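2-oxoadipate dioxygenase/decarboxylase, chloroplastic/amyloplastic (Oryza sativa, PDB 6W1K) catalyses the iron(II)-dependent, oxygen-consuming decarboxylation and hydroxylation of 2-oxoadipate to D-2-hydroxyglutarate in plastid lysine breakdown. Local coordinates at residues 76-79 against 80-84; 25-28 against 29-33. All coordinates share one frame; numbering follows the deposited sequence.

Contact 1 of 2, residues 76-79 against 80-84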
loop_
_atom_site.group_PDB
_atom_site.type_symbol
_atom_site.label_atom_id
_atom_site.label_comp_id
_atom_site.label_asym_id
_atom_site.label_seq_id
_atom_site.Cartn_x
_atom_site.Cartn_y
_atom_site.Cartn_z
ATOM N N ALA A 76 -10.690 -7.601 -1.693
ATOM C CA ALA A 76 -10.007 -8.858 -1.403
ATOM C C ALA A 76 -10.440 -9.959 -2.347
ATOM O O ALA A 76 -9.642 -10.828 -2.674
ATOM C CB ALA A 76 -10.268 -9.331 0.014
ATOM N N GLU A 77 -11.707 -9.953 -2.766
ATOM C CA GLU A 77 -12.229 -11.013 -3.629
ATOM C C GLU A 77 -11.507 -11.070 -4.979
ATOM O O GLU A 77 -11.325 -12.154 -5.553
ATOM C CB GLU A 77 -13.723 -10.779 -3.837
ATOM C CG GLU A 77 -14.501 -11.962 -4.337
ATOM C CD GLU A 77 -15.885 -11.569 -4.872
ATOM O OE1 GLU A 77 -16.404 -12.331 -5.722
ATOM O OE2 GLU A 77 -16.441 -10.507 -4.467
ATOM N N PHE A 78 -11.148 -9.915 -5.533
ATOM C CA PHE A 78 -10.335 -9.920 -6.739
ATOM C C PHE A 78 -9.037 -10.682 -6.513
ATOM O O PHE A 78 -8.687 -11.583 -7.292
ATOM C CB PHE A 78 -10.020 -8.485 -7.182
ATOM C CG PHE A 78 -8.961 -8.417 -8.270
ATOM C CD1 PHE A 78 -9.224 -8.896 -9.536
ATOM C CD2 PHE A 78 -7.708 -7.903 -7.988
ATOM C CE1 PHE A 78 -8.256 -8.845 -10.555
ATOM C CE2 PHE A 78 -6.731 -7.845 -8.985
ATOM C CZ PHE A 78 -6.995 -8.338 -10.266
ATOM N N PHE A 79 -8.298 -10.319 -5.457
ATOM C CA PHE A 79 -6.978 -10.917 -5.240
ATOM C C PHE A 79 -7.088 -12.398 -4.915
ATOM O O PHE A 79 -6.276 -13.200 -5.410
ATOM C CB PHE A 79 -6.185 -10.157 -4.159
ATOM C CG PHE A 79 -5.823 -8.774 -4.589
ATOM C CD1 PHE A 79 -4.815 -8.571 -5.528
ATOM C CD2 PHE A 79 -6.523 -7.672 -4.116
ATOM C CE1 PHE A 79 -4.503 -7.349 -5.975
ATOM C CE2 PHE A 79 -6.220 -6.434 -4.591
ATOM C CZ PHE A 79 -5.205 -6.269 -5.516
ATOM N N THR A 80 -8.095 -12.806 -4.121
ATOM C CA THR A 80 -8.252 -14.237 -3.855
ATOM C C THR A 80 -8.747 -15.005 -5.085
ATOM O O THR A 80 -8.444 -16.195 -5.212
ATOM C CB THR A 80 -9.181 -14.503 -2.656
ATOM O OG1 THR A 80 -10.467 -13.915 -2.869
ATOM C CG2 THR A 80 -8.550 -13.911 -1.380
ATOM N N ASP A 81 -9.475 -14.360 -6.010
ATOM C CA ASP A 81 -9.752 -14.979 -7.308
ATOM C C ASP A 81 -8.455 -15.281 -8.088
ATOM O O ASP A 81 -8.400 -16.221 -8.873
ATOM C CB ASP A 81 -10.639 -14.065 -8.158
ATOM C CG ASP A 81 -12.118 -14.053 -7.734
ATOM O OD1 ASP A 81 -12.562 -14.893 -6.925
ATOM O OD2 ASP A 81 -12.826 -13.150 -8.244
ATOM N N PHE A 82 -7.411 -14.497 -7.873
ATOM C CA PHE A 82 -6.107 -14.711 -8.490
ATOM C C PHE A 82 -5.083 -15.259 -7.497
ATOM O O PHE A 82 -3.893 -14.951 -7.562
ATOM C CB PHE A 82 -5.668 -13.414 -9.175
ATOM C CG PHE A 82 -6.496 -13.138 -10.409
ATOM C CD1 PHE A 82 -6.248 -13.839 -11.601
ATOM C CD2 PHE A 82 -7.577 -12.265 -10.362
ATOM C CE1 PHE A 82 -7.054 -13.674 -12.735
ATOM C CE2 PHE A 82 -8.376 -12.077 -11.492
ATOM C CZ PHE A 82 -8.116 -12.775 -12.676
ATOM N N GLY A 83 -5.528 -16.182 -6.634
ATOM C CA GLY A 83 -4.638 -17.062 -5.907
ATOM C C GLY A 83 -3.987 -16.467 -4.671
ATOM O O GLY A 83 -3.169 -17.144 -4.029
ATOM N N TYR A 84 -4.340 -15.249 -4.293
ATOM C CA TYR A 84 -3.838 -14.698 -3.044
ATOM C C TYR A 84 -4.532 -15.347 -1.843
ATOM O O TYR A 84 -5.661 -15.832 -1.919
ATOM C CB TYR A 84 -4.020 -13.191 -2.982
ATOM C CG TYR A 84 -2.975 -12.412 -3.727
ATOM C CD1 TYR A 84 -2.948 -12.424 -5.110
ATOM C CD2 TYR A 84 -1.985 -11.701 -3.043
ATOM C CE1 TYR A 84 -1.983 -11.718 -5.800
ATOM C CE2 TYR A 84 -1.018 -11.003 -3.717
ATOM C CZ TYR A 84 -1.034 -10.998 -5.104
ATOM O OH TYR A 84 -0.064 -10.312 -5.800
#

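Contact 2 of 2, residues 25-28 against 29-33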
loop_
_atom_site.group_PDB
_atom_site.type_symbol
_atom_site.label_atom_id
_atom_site.label_comp_id
_atom_site.label_asym_id
_atom_site.label_seq_id
_atom_site.Cartn_x
_atom_site.Cartn_y
_atom_site.Cartn_z
ATOM N N VAL A 25 -3.611 -6.250 -14.891
ATOM C CA VAL A 25 -4.477 -5.467 -14.022
ATOM C C VAL A 25 -3.641 -4.634 -13.050
ATOM O O VAL A 25 -3.896 -3.432 -12.850
ATOM C CB VAL A 25 -5.471 -6.381 -13.269
ATOM C CG1 VAL A 25 -6.302 -5.555 -12.258
ATOM C CG2 VAL A 25 -6.456 -7.093 -14.215
ATOM N N ILE A 26 -2.657 -5.252 -12.401
ATOM C CA ILE A 26 -1.899 -4.490 -11.416
ATOM C C ILE A 26 -1.024 -3.490 -12.143
ATOM O O ILE A 26 -0.685 -2.446 -11.577
ATOM C CB ILE A 26 -1.092 -5.367 -10.428
ATOM C CG1 ILE A 26 -0.177 -6.376 -11.108
ATOM C CG2 ILE A 26 -2.064 -6.054 -9.487
ATOM C CD1 ILE A 26 0.905 -6.959 -10.178
ATOM N N SER A 27 -0.707 -3.762 -13.406
ATOM C CA SER A 27 0.018 -2.790 -14.214
ATOM C C SER A 27 -0.825 -1.549 -14.443
ATOM O O SER A 27 -0.315 -0.426 -14.370
ATOM C CB SER A 27 0.439 -3.430 -15.534
ATOM O OG SER A 27 0.967 -2.456 -16.383
ATOM N N ASN A 28 -2.133 -1.727 -14.657
ATOM C CA ASN A 28 -3.007 -0.573 -14.831
ATOM C C ASN A 28 -3.193 0.182 -13.521
ATOM O O ASN A 28 -3.265 1.409 -13.525
ATOM C CB ASN A 28 -4.348 -1.019 -15.426
ATOM C CG ASN A 28 -4.238 -1.271 -16.904
ATOM O OD1 ASN A 28 -3.441 -0.627 -17.563
ATOM N ND2 ASN A 28 -4.988 -2.225 -17.427
ATOM N N MET A 29 -3.251 -0.524 -12.381
ATOM C CA MET A 29 -3.280 0.185 -11.106
ATOM C C MET A 29 -2.046 1.067 -10.966
ATOM O O MET A 29 -2.139 2.228 -10.547
ATOM C CB MET A 29 -3.363 -0.807 -9.945
ATOM C CG MET A 29 -4.628 -1.666 -9.935
ATOM S SD MET A 29 -4.537 -2.936 -8.640
ATOM C CE MET A 29 -6.249 -3.322 -8.370
ATOM N N GLU A 30 -0.884 0.520 -11.309
ATOM C CA GLU A 30 0.370 1.248 -11.216
ATOM C C GLU A 30 0.416 2.421 -12.176
ATOM O O GLU A 30 1.041 3.452 -11.868
ATOM C CB GLU A 30 1.525 0.309 -11.529
ATOM C CG GLU A 30 2.872 0.954 -11.503
ATOM C CD GLU A 30 3.909 0.148 -12.283
ATOM O OE1 GLU A 30 3.726 -0.075 -13.503
ATOM O OE2 GLU A 30 4.916 -0.248 -11.685
ATOM N N LYS A 31 -0.207 2.288 -13.351
ATOM C CA LYS A 31 -0.199 3.390 -14.314
ATOM C C LYS A 31 -0.936 4.617 -13.779
ATOM O O LYS A 31 -0.474 5.752 -13.962
ATOM C CB LYS A 31 -0.820 2.939 -15.638
ATOM C CG LYS A 31 -0.120 1.750 -16.266
ATOM C CD LYS A 31 -0.015 1.870 -17.793
ATOM C CE LYS A 31 0.568 0.583 -18.420
ATOM N NZ LYS A 31 -0.317 -0.621 -18.132
ATOM N N VAL A 32 -2.127 4.417 -13.190
ATOM C CA VAL A 32 -2.851 5.522 -12.566
ATOM C C VAL A 32 -2.007 6.154 -11.458
ATOM O O VAL A 32 -1.888 7.384 -11.363
ATOM C CB VAL A 32 -4.206 5.046 -12.004
ATOM C CG1 VAL A 32 -4.879 6.208 -11.190
ATOM C CG2 VAL A 32 -5.124 4.578 -13.121
ATOM N N TYR A 33 -1.440 5.314 -10.589
ATOM C CA TYR A 33 -0.576 5.775 -9.496
ATOM C C TYR A 33 0.565 6.647 -9.986
ATOM O O TYR A 33 0.802 7.742 -9.464
ATOM C CB TYR A 33 -0.042 4.537 -8.789
ATOM C CG TYR A 33 1.046 4.682 -7.761
ATOM C CD1 TYR A 33 2.313 4.184 -8.024
ATOM C CD2 TYR A 33 0.774 5.200 -6.482
ATOM C CE1 TYR A 33 3.306 4.222 -7.088
ATOM C CE2 TYR A 33 1.779 5.270 -5.526
ATOM C CZ TYR A 33 3.033 4.741 -5.842
ATOM O OH TYR A 33 4.039 4.758 -4.935
#

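Contact 1 of 2, residues 76-79 against 80-84
Tyr-84, just past the end of helix 72-81, folds back against Phe-79 of the last turn and can be followed outward atom by atom. Its CB lies 3.9 Å from Phe-79 CB and also touches the Phe-79 carbonyl oxygen. CG and CD1 continue along that same backbone group, so the root of the ring rests on the carbonyl. Further out, the Phe-79 ring turns its edge to one face of the tyrosine ring, an edge-to-face pair with planes at 72° and centroids 5.5 Å apart; CD1 of Phe-79 lies off-centre over that face. At the tip, Tyr-84 OH is hydrogen-bonded to the carbonyl oxygen of Pro-120. The chain can double back because the helix closes in a Schellman motif: Tyr-84 N reaches Phe-79 O at 3.0 Å from above the carbonyl plane, Gly-83 N binds Thr-80 O, and Gly-83 supplies the positive phi of the C-prime position. One residue before Phe-79, Phe-78 has its CG anti to the backbone N (chi1 169°), which carries the ring towards Phe-82, and its CE1 comes within 3.4 Å of Phe-82 CE2. These two rings meet obliquely, planes at 56°. Thr-80 N is hydrogen-bonded to Ala-76 O at 2.9 Å. Ile-122 of strand 121-127 touches both Phe-79 and Tyr-84.

Contact 2 of 2, residues 25-28 against 29-33
Lys-31 bends back over the preceding turn of helix 16-36 to give its ammonium group to two side chains, Ser-27 and Asn-28. Among these polar contacts the shorter is from NZ to Ser-27 OG, at 2.8 Å. The second runs from NZ to Asn-28 OD1 at 3.2 Å, with the nitrogen standing 41° out of the amide plane instead of on a lone pair. Bends at chi2 (-141°) and chi4 (61°) curl the lysine chain and bring NZ within bonding distance of both oxygens. A valine in place of Ser-27 would probably leave the ammonium with Asn-28 alone in this segment and free the lysine tip to swing outward. Glu-30 sends its carboxylate elsewhere, OE2 being hydrogen-bonded to Tyr-57 OH. The backbone bonds are those of a regular alpha-helix: Met-29 N to Val-25 O and Glu-30 N to Ile-26 O, each 3.0 Å, then Val-32 N to Asn-28 O at 3.2 Å.

Apolar contact lies with Met-29, whose extended chain runs back along the helix. Its SD lies 4.1 Å from Ile-26 CG2 where the two side chains cross, and its CE ends near Val-25 CG1. Around the helix, Val-25 and Met-29 lean on helix 154-160, Ile-26 and Met-29 touch Phe-60 and Phe-62 of strand 57-65, and Tyr-33 reaches strand 258-271, where its OH is hydrogen-bonded to the carbonyl oxygen of Tyr-265, a residue that binds 2-oxoadipate.

In the fold
From the N terminus the chain first enters helix 16-36, where contact 2 lies wholly within successive turns and closes no loop. It then passes through helix 38-51 and strand 57-65, which carries the metal ligand His-59, before helix 72-81 ends in contact 1 and leads into strand 85-92. The two contacts are therefore in series, neither nesting nor crossing. In space they meet: Phe-78 CZ packs on Val-25 CG1 at 3.5 Å, and Phe-79 CZ approaches Met-29 CE. Two helices far apart in sequence are thus joined beside the mixed sheet, contact 1 reaching strands 97-103 and 121-127, contact 2 reaching 57-65 and 258-271.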